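Side-chain contacts in putative adenosine kinase (Schistosoma mansoni, PDB 3VAS), which probably phosphorylates adenosine to AMP using ATP, as a member of the ribokinase-like pfkB family of kinases: residues K334-I337 against T338-A342; A347-I350 against I351-G355; T261-Y264 against I265-L268. All coordinates share one frame; numbering follows the deposited sequence.

Contact 1 (K334-I337 against T338-A342); sequences KPMI and TSLHA
Met336 lays its terminal methyl against the isopropyl end of Leu340, one turn further along the helix that begins here, with CE 3.7 Å from CD2 of Leu340 and nearly as close to CD1. The two side chains meet at a slant. The first torsion points CG of Met336 opposite the main-chain nitrogen (chi1 178°), and the bend at chi2 carries CE forward over Leu340. Tyr291 of strand 287-293 touches both residues.

Pro335 occupies the N-cap position, and its carbonyl takes the first i to i+4 bond of the helix. Ser339 grips it twice: the backbone N of Ser339 lies 3.0 Å from O of Pro335, almost in line with the carbonyl, while OG of Ser339 reaches the same O of Pro335 at 3.1 Å from well above the carbonyl plane. CG of the proline ring also rests 3.7 Å from OG1 of Thr338.

On the outer flank, Ile337 and His341 run side by side. CG2 of Ile337 lies 3.9 Å from ND1 of His341, and that nitrogen makes a weak bond of 3.3 Å to O of Ile337, which already accepts from the backbone N of His341. The His341 ring meets Phe302 edge-to-face.

The buried hydroxyl of Ser339 is thus satisfied by O of Pro335, which carries two donors, whereas the imidazole bond is weak and secondary to the backbone bond from N of His341.

Contact 2 (A347-I350 against I351-G355); sequences AAYI and ICRSG
Arg353 reaches back from the loop after helix 336-351 across the ring of Tyr349. Its CB packs near O of Ile350, the carbonyl that accepts the backbone N of Arg353 at 2.9 Å. CG of Arg353 comes 3.3 Å from O of Tyr349. CD of Arg353 settles over one face of the Tyr349 ring, 3.6 Å from the centroid and 22° off the normal, a CH-pi contact displaced toward CZ. A turn at chi3 (64°) carries the rest of the chain past the rim, where the guanidinium lies parallel to the ring, the planes 1° apart, with OH of Tyr349 beneath one face. NE of Arg353 is 3.5 Å from OH of Tyr349, but it spends its hydrogen on O of Ser357, and the tyrosine OH bonds to N of Gly359, so one following loop holds both polar ends.

N of Ile351 bonds to O of Ala347 at 2.8 Å, while N of Cys352 makes a longer bond to O of Ala348 as the helix frays.

Around this helix end, Ile350 and Ile351 face helix 318-330 through Ala321 and Ala318, Trp93 of helix 83-95 meets the Tyr349 ring, and N of Gly355 bonds to Asp314 in the loop before helix 318-330.

Contact 3 (T261-Y264 against I265-L268); sequences TARY and IADL
Near its C-terminal end, helix 257-267, a surface helix of the ribokinase-like fold, carries an i to i+4 salt bridge on one flank and apolar pairs on another. Arg263 and Asp267 make the salt bridge. NH1 of Arg263 lies 3.1 Å from OD1 of Asp267, approaching the syn side of the carboxylate but 34° out of its plane, while the oxygen sits close to the guanidinium plane. The two flat groups are tilted 32° to each other, and a single N-H carries the bond. Arg263 gets there by leaving its backbone with CG anti to N (chi1 171°) and then folding at chi2 and chi3, which brings CD beside OD2 of Asp267. NH2 bonds instead to OG1 of Thr292, tying the guanidinium to strand 287-293 and limiting its rotation. A carboxylate near the C-terminal end of a helix probably meets an unfavourable dipole, which the arginine would offset.

Tyr264 and Leu268 meet at a slant: CE2 of the Tyr264 ring is 3.9 Å from CD2 of Leu268. Tyr247 of helix 241-250 touches both, and His251 meets the tyrosine ring.

Thr261 and Ile265 lie alongside one another, pointing the same way toward Tyr247. The hydroxyl of Thr261 shares its one hydrogen between O of Thr257, the stronger partner, and O of Ala244, which leaves its methyl to the isoleucine.

The backbone bonds weaken toward the end of the helix. Ile265 N still bonds to O of Thr261 at 2.9 Å, but O of Tyr264 receives only weak bonds, from N of Asp267 and from N of Leu268, each at 3.2 Å. In the Thr261-Ile265 pair, CG2 of Thr261 stands 3.8 Å from CD1 of Ile265.

Contacts 1 and 2 are the two ends of one helix, 336-351: contact 1 starts it and contact 2 finishes it, their centres 19 Å apart. Contact 3 lies near the end of a different helix, earlier in the chain, with its centre 21 Å from that of contact 1 and 30 Å from that of contact 2. Strand 287-293 connects contacts 1 and 3, offering Tyr291 to the first and Thr292 to the other; strand 279-284 also touches side chains of both. Contact 2 comes near the substrate: Gly355 lies about 7 Å from the bound adenosine, which places this helix end and its loop near the nucleoside pocket without lining it.

Contact 1 (K334-I337 against T338-A342)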
# COMPACT_ATOMS: atom_id res chain seq x y z
N LYS A 334 -7.21 -18.22 9.04
CA LYS A 334 -6.77 -17.94 10.41
C LYS A 334 -7.67 -16.87 11.02
O LYS A 334 -8.03 -15.91 10.36
CB LYS A 334 -5.31 -17.47 10.41
CG LYS A 334 -4.35 -18.38 9.66
CD LYS A 334 -4.29 -19.77 10.26
CE LYS A 334 -3.42 -20.68 9.41
NZ LYS A 334 -2.13 -20.01 9.06
N PRO A 335 -8.05 -17.04 12.30
CA PRO A 335 -8.91 -16.06 12.97
C PRO A 335 -8.28 -14.68 13.09
O PRO A 335 -7.07 -14.52 12.88
CB PRO A 335 -9.14 -16.67 14.36
CG PRO A 335 -8.12 -17.76 14.50
CD PRO A 335 -7.82 -18.24 13.12
N MET A 336 -9.10 -13.70 13.45
CA MET A 336 -8.72 -12.29 13.52
C MET A 336 -7.44 -12.02 14.31
O MET A 336 -6.53 -11.34 13.81
CB MET A 336 -9.86 -11.47 14.11
CG MET A 336 -9.55 -9.99 14.27
SD MET A 336 -9.50 -9.15 12.68
CE MET A 336 -8.85 -7.55 13.15
N ILE A 337 -7.37 -12.53 15.53
CA ILE A 337 -6.24 -12.25 16.41
C ILE A 337 -4.94 -12.86 15.88
O ILE A 337 -3.89 -12.22 15.87
CB ILE A 337 -6.50 -12.75 17.85
CG1 ILE A 337 -7.73 -12.04 18.43
CG2 ILE A 337 -5.29 -12.50 18.74
CD1 ILE A 337 -7.54 -10.56 18.65
N THR A 338 -5.03 -14.12 15.44
CA THR A 338 -3.89 -14.80 14.83
C THR A 338 -3.37 -14.00 13.64
O THR A 338 -2.16 -13.84 13.47
CB THR A 338 -4.29 -16.23 14.38
OG1 THR A 338 -4.67 -17.00 15.53
CG2 THR A 338 -3.13 -16.92 13.66
N SER A 339 -4.29 -13.48 12.83
CA SER A 339 -3.93 -12.70 11.65
C SER A 339 -3.25 -11.38 12.01
O SER A 339 -2.31 -10.95 11.34
CB SER A 339 -5.16 -12.44 10.78
OG SER A 339 -5.68 -13.65 10.25
N LEU A 340 -3.72 -10.75 13.09
CA LEU A 340 -3.11 -9.52 13.58
C LEU A 340 -1.66 -9.75 14.01
O LEU A 340 -0.78 -8.94 13.72
CB LEU A 340 -3.91 -8.91 14.73
CG LEU A 340 -5.28 -8.31 14.37
CD1 LEU A 340 -5.95 -7.74 15.60
CD2 LEU A 340 -5.13 -7.24 13.28
N HIS A 341 -1.41 -10.86 14.71
CA HIS A 341 -0.04 -11.23 15.06
C HIS A 341 0.82 -11.48 13.83
O HIS A 341 2.00 -11.14 13.81
CB HIS A 341 -0.03 -12.47 15.96
CG HIS A 341 -0.27 -12.15 17.41
ND1 HIS A 341 -1.44 -12.46 18.05
CD2 HIS A 341 0.52 -11.54 18.32
CE1 HIS A 341 -1.37 -12.06 19.31
NE2 HIS A 341 -0.19 -11.50 19.50
N ALA A 342 0.23 -12.07 12.80
CA ALA A 342 0.94 -12.32 11.55
C ALA A 342 1.25 -11.00 10.86
O ALA A 342 2.28 -10.87 10.20
CB ALA A 342 0.12 -13.22 10.64

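Contact 2 (A347-I350 against I351-G355)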
# COMPACT_ATOMS: atom_id res chain seq x y z
N ALA A 347 5.39 -6.75 9.58
CA ALA A 347 5.86 -5.37 9.72
C ALA A 347 7.19 -5.32 10.45
O ALA A 347 8.09 -4.57 10.07
CB ALA A 347 4.82 -4.53 10.45
N ALA A 348 7.30 -6.11 11.52
CA ALA A 348 8.54 -6.19 12.30
C ALA A 348 9.72 -6.69 11.47
O ALA A 348 10.85 -6.22 11.64
CB ALA A 348 8.33 -7.09 13.52
N TYR A 349 9.47 -7.64 10.58
CA TYR A 349 10.51 -8.14 9.68
C TYR A 349 11.03 -7.01 8.79
O TYR A 349 12.24 -6.85 8.61
CB TYR A 349 9.96 -9.28 8.83
CG TYR A 349 10.90 -9.80 7.77
CD1 TYR A 349 11.89 -10.74 8.08
CD2 TYR A 349 10.80 -9.36 6.46
CE1 TYR A 349 12.76 -11.22 7.10
CE2 TYR A 349 11.66 -9.84 5.47
CZ TYR A 349 12.64 -10.76 5.80
OH TYR A 349 13.49 -11.22 4.82
N ILE A 350 10.11 -6.22 8.24
CA ILE A 350 10.47 -5.11 7.37
C ILE A 350 11.16 -3.97 8.12
O ILE A 350 12.12 -3.37 7.62
CB ILE A 350 9.23 -4.61 6.60
CG1 ILE A 350 8.87 -5.60 5.49
CG2 ILE A 350 9.46 -3.22 6.03
CD1 ILE A 350 10.04 -5.98 4.58
N ILE A 351 10.69 -3.67 9.33
CA ILE A 351 11.26 -2.63 10.18
C ILE A 351 12.75 -2.87 10.45
O ILE A 351 13.54 -1.94 10.55
CB ILE A 351 10.47 -2.50 11.51
CG1 ILE A 351 9.14 -1.79 11.26
CG2 ILE A 351 11.27 -1.76 12.58
CD1 ILE A 351 8.24 -1.74 12.48
N CYS A 352 13.12 -4.14 10.55
CA CYS A 352 14.51 -4.49 10.83
C CYS A 352 15.35 -4.63 9.56
O CYS A 352 16.48 -5.12 9.61
CB CYS A 352 14.57 -5.77 11.68
SG CYS A 352 13.94 -5.55 13.37
N ARG A 353 14.81 -4.18 8.44
CA ARG A 353 15.51 -4.25 7.16
C ARG A 353 15.43 -2.92 6.38
O ARG A 353 14.48 -2.15 6.55
CB ARG A 353 14.97 -5.40 6.31
CG ARG A 353 15.11 -6.76 6.96
CD ARG A 353 14.43 -7.86 6.16
NE ARG A 353 15.04 -8.06 4.84
CZ ARG A 353 16.05 -8.89 4.61
NH1 ARG A 353 16.57 -9.60 5.61
NH2 ARG A 353 16.55 -9.01 3.38
N SER A 354 16.42 -2.67 5.53
CA SER A 354 16.50 -1.42 4.78
C SER A 354 15.64 -1.44 3.52
O SER A 354 15.85 -2.26 2.63
CB SER A 354 17.96 -1.11 4.41
OG SER A 354 18.81 -1.19 5.55
N GLY A 355 14.67 -0.53 3.46
CA GLY A 355 13.72 -0.51 2.35
C GLY A 355 12.81 -1.72 2.40
O GLY A 355 12.85 -2.50 3.35

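Contact 3 (T261-Y264 against I265-L268)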
# COMPACT_ATOMS: atom_id res chain seq x y z
N THR A 261 -13.36 7.80 13.46
CA THR A 261 -13.08 7.48 12.07
C THR A 261 -13.24 5.98 11.81
O THR A 261 -13.81 5.57 10.80
CB THR A 261 -11.66 7.92 11.66
OG1 THR A 261 -11.59 9.35 11.65
CG2 THR A 261 -11.30 7.39 10.28
N ALA A 262 -12.73 5.17 12.74
CA ALA A 262 -12.82 3.72 12.61
C ALA A 262 -14.28 3.28 12.56
O ALA A 262 -14.66 2.46 11.73
CB ALA A 262 -12.09 3.04 13.77
N ARG A 263 -15.08 3.84 13.46
CA ARG A 263 -16.52 3.58 13.51
C ARG A 263 -17.22 4.05 12.24
O ARG A 263 -18.02 3.32 11.65
CB ARG A 263 -17.12 4.26 14.75
CG ARG A 263 -18.64 4.27 14.85
CD ARG A 263 -19.23 2.87 14.81
NE ARG A 263 -18.52 1.93 15.67
CZ ARG A 263 -18.29 0.66 15.36
NH1 ARG A 263 -18.72 0.17 14.20
NH2 ARG A 263 -17.64 -0.12 16.20
N TYR A 264 -16.89 5.26 11.81
CA TYR A 264 -17.51 5.85 10.62
C TYR A 264 -17.23 5.03 9.36
O TYR A 264 -18.15 4.75 8.59
CB TYR A 264 -17.03 7.29 10.44
CG TYR A 264 -17.70 8.03 9.31
CD1 TYR A 264 -18.83 8.82 9.54
CD2 TYR A 264 -17.20 7.97 8.01
CE1 TYR A 264 -19.44 9.51 8.51
CE2 TYR A 264 -17.80 8.65 6.98
CZ TYR A 264 -18.92 9.43 7.23
OH TYR A 264 -19.52 10.11 6.20
N ILE A 265 -15.97 4.66 9.16
CA ILE A 265 -15.58 3.89 7.98
C ILE A 265 -16.23 2.51 7.98
O ILE A 265 -16.69 2.03 6.94
CB ILE A 265 -14.05 3.76 7.87
CG1 ILE A 265 -13.42 5.13 7.59
CG2 ILE A 265 -13.66 2.76 6.78
CD1 ILE A 265 -11.92 5.07 7.35
N ALA A 266 -16.27 1.88 9.14
CA ALA A 266 -16.88 0.56 9.29
C ALA A 266 -18.38 0.58 8.96
O ALA A 266 -18.92 -0.39 8.44
CB ALA A 266 -16.66 0.03 10.70
N ASP A 267 -19.03 1.70 9.28
CA ASP A 267 -20.49 1.78 9.15
C ASP A 267 -20.99 2.36 7.83
O ASP A 267 -22.20 2.36 7.59
CB ASP A 267 -21.09 2.57 10.32
CG ASP A 267 -20.95 1.85 11.64
OD1 ASP A 267 -20.50 0.69 11.66
OD2 ASP A 267 -21.31 2.46 12.67
N LEU A 268 -20.09 2.85 6.99
CA LEU A 268 -20.50 3.39 5.69
C LEU A 268 -21.23 2.31 4.91
O LEU A 268 -20.78 1.17 4.87
CB LEU A 268 -19.30 3.90 4.89
CG LEU A 268 -18.83 5.33 5.12
CD1 LEU A 268 -17.55 5.60 4.34
CD2 LEU A 268 -19.91 6.32 4.71